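Local coordinates for protein peptide chain release factor subunit 1 (PDB 3AGK) that probably directs the release of the nascent peptide when a ribosome meets a UAA, UAG or UGA stop codon, at residues 343-346 with 347-351. Sequence-based numbering, arbitrary orientation.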
ATOM      1  N   ILE A 343      -9.314 -16.157   2.874  1.00 59.17           N
ATOM      2  CA  ILE A 343      -9.507 -14.868   2.229  1.00 55.47           C
ATOM      3  C   ILE A 343      -9.516 -13.796   3.323  1.00 48.37           C
ATOM      4  O   ILE A 343     -10.424 -13.748   4.166  1.00 42.10           O
ATOM      5  CB  ILE A 343     -10.853 -14.807   1.465  1.00 55.17           C
ATOM      6  CG1 ILE A 343     -10.921 -15.879   0.371  1.00 55.98           C
ATOM      7  CG2 ILE A 343     -11.097 -13.397   0.901  1.00 52.63           C
ATOM      8  CD1 ILE A 343      -9.991 -15.643  -0.822  1.00 49.95           C
ATOM      9  N   VAL A 344      -8.492 -12.957   3.339  1.00 51.26           N
ATOM     10  CA  VAL A 344      -8.504 -11.831   4.257  1.00 57.34           C
ATOM     11  C   VAL A 344      -9.305 -10.681   3.651  1.00 56.25           C
ATOM     12  O   VAL A 344      -9.015 -10.226   2.552  1.00 55.27           O
ATOM     13  CB  VAL A 344      -7.090 -11.353   4.626  1.00 61.94           C
ATOM     14  CG1 VAL A 344      -7.176 -10.241   5.656  1.00 63.04           C
ATOM     15  CG2 VAL A 344      -6.268 -12.503   5.166  1.00 60.65           C
ATOM     16  N   VAL A 345     -10.320 -10.224   4.374  1.00 54.01           N
ATOM     17  CA  VAL A 345     -11.181  -9.157   3.890  1.00 52.07           C
ATOM     18  C   VAL A 345     -10.645  -7.788   4.302  1.00 53.53           C
ATOM     19  O   VAL A 345     -10.636  -7.447   5.487  1.00 55.27           O
ATOM     20  CB  VAL A 345     -12.623  -9.323   4.387  1.00 54.13           C
ATOM     21  CG1 VAL A 345     -13.480  -8.118   3.964  1.00 52.77           C
ATOM     22  CG2 VAL A 345     -13.208 -10.649   3.881  1.00 52.53           C
ATOM     23  N   PRO A 346     -10.190  -6.992   3.317  1.00 52.44           N
ATOM     24  CA  PRO A 346      -9.608  -5.699   3.685  1.00 47.33           C
ATOM     25  C   PRO A 346     -10.701  -4.742   4.140  1.00 50.21           C
ATOM     26  O   PRO A 346     -11.858  -4.881   3.734  1.00 49.34           O
ATOM     27  CB  PRO A 346      -8.972  -5.222   2.374  1.00 45.38           C
ATOM     28  CG  PRO A 346      -9.822  -5.848   1.305  1.00 48.16           C
ATOM     29  CD  PRO A 346     -10.205  -7.194   1.854  1.00 47.86           C
ATOM     30  N   GLU A 347     -10.325  -3.790   4.987  1.00 57.27           N
ATOM     31  CA  GLU A 347     -11.242  -2.791   5.523  1.00 66.31           C
ATOM     32  C   GLU A 347     -11.870  -1.963   4.400  1.00 66.66           C
ATOM     33  O   GLU A 347     -12.968  -1.416   4.550  1.00 65.56           O
ATOM     34  CB  GLU A 347     -10.479  -1.882   6.485  1.00 76.74           C
ATOM     35  CG  GLU A 347     -11.337  -1.104   7.458  1.00 91.31           C
ATOM     36  CD  GLU A 347     -10.685   0.208   7.866  1.00101.62           C
ATOM     37  OE1 GLU A 347     -10.077   0.861   6.991  1.00104.12           O
ATOM     38  OE2 GLU A 347     -10.784   0.588   9.054  1.00105.82           O
ATOM     39  N   SER A 348     -11.163  -1.882   3.272  1.00 62.56           N
ATOM     40  CA  SER A 348     -11.587  -1.080   2.119  1.00 55.33           C
ATOM     41  C   SER A 348     -12.563  -1.804   1.190  1.00 54.03           C
ATOM     42  O   SER A 348     -13.147  -1.203   0.284  1.00 56.86           O
ATOM     43  CB  SER A 348     -10.366  -0.623   1.323  1.00 53.94           C
ATOM     44  OG  SER A 348      -9.444  -1.683   1.142  1.00 57.41           O
ATOM     45  N   LEU A 349     -12.720  -3.105   1.395  1.00 51.66           N
ATOM     46  CA  LEU A 349     -13.675  -3.867   0.610  1.00 55.97           C
ATOM     47  C   LEU A 349     -15.080  -3.313   0.866  1.00 60.00           C
ATOM     48  O   LEU A 349     -15.423  -2.941   1.999  1.00 61.50           O
ATOM     49  CB  LEU A 349     -13.572  -5.344   0.981  1.00 55.97           C
ATOM     50  CG  LEU A 349     -13.803  -6.390  -0.103  1.00 59.51           C
ATOM     51  CD1 LEU A 349     -15.254  -6.381  -0.487  1.00 71.06           C
ATOM     52  CD2 LEU A 349     -12.896  -6.158  -1.323  1.00 51.11           C
ATOM     53  N   ALA A 350     -15.890  -3.239  -0.183  1.00 58.00           N
ATOM     54  CA  ALA A 350     -17.191  -2.576  -0.075  1.00 68.72           C
ATOM     55  C   ALA A 350     -18.054  -3.126   1.071  1.00 71.16           C
ATOM     56  O   ALA A 350     -18.625  -2.358   1.855  1.00 72.27           O
ATOM     57  CB  ALA A 350     -17.938  -2.667  -1.393  1.00 71.81           C
ATOM     58  N   GLU A 351     -18.146  -4.454   1.160  1.00 55.82           N
ATOM     59  CA  GLU A 351     -18.957  -5.097   2.181  1.00 55.41           C
ATOM     60  C   GLU A 351     -18.192  -5.278   3.481  1.00 58.24           C
ATOM     61  O   GLU A 351     -18.722  -5.869   4.421  1.00 60.51           O
ATOM     62  CB  GLU A 351     -19.450  -6.472   1.716  1.00 56.07           C
ATOM     63  CG  GLU A 351     -20.195  -6.475   0.398  1.00 67.90           C
ATOM     64  CD  GLU A 351     -19.256  -6.413  -0.803  1.00 79.55           C
ATOM     65  OE1 GLU A 351     -19.688  -6.777  -1.919  1.00 89.29           O
ATOM     66  OE2 GLU A 351     -18.085  -6.010  -0.634  1.00 76.01           O
TER
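Pro346 and Leu349 meet across a type I beta turn that takes the chain out of strand 341-345, with Glu347 and Ser348 at its two central positions. Glu347 follows the proline, and its exposed, charged side chain suits a turn corner. Its backbone N is hydrogen-bonded to OE1 of Glu323. Ser348, small and polar, lays its OG 3.8 Å from Pro346 CB, alongside the ring. Leu349 then closes the turn: its N donates a hydrogen bond to Pro346 O (3.1 Å). The N-H...O angle is 155°, and the donor approaches from well above the carbonyl plane. The leucine, buried and apolar, suits a place against the proline ring, with CB 3.8 Å from Pro346 CG and CD2 4.1 Å from that same CG. Leu349 CB also sits 4.1 Å from Val345 CG1, which chi1 of 175° places anti to the backbone N. Pro346 suits its place because its carbonyl O accepts the turn bond while its ring offers a rigid apolar surface; an alanine here, lacking CG and CD, would probably open a gap beside Leu349 CB and CD2 and leave the leucine freer to shift. In the third eRF1 domain, the turn links an outermost sheet strand to helix 352-359; Val345, likewise buried and apolar, packs on Phe355 of that helix, while Val345 touches Met286 and Leu349 touches Tyr279, both of helix 277-294.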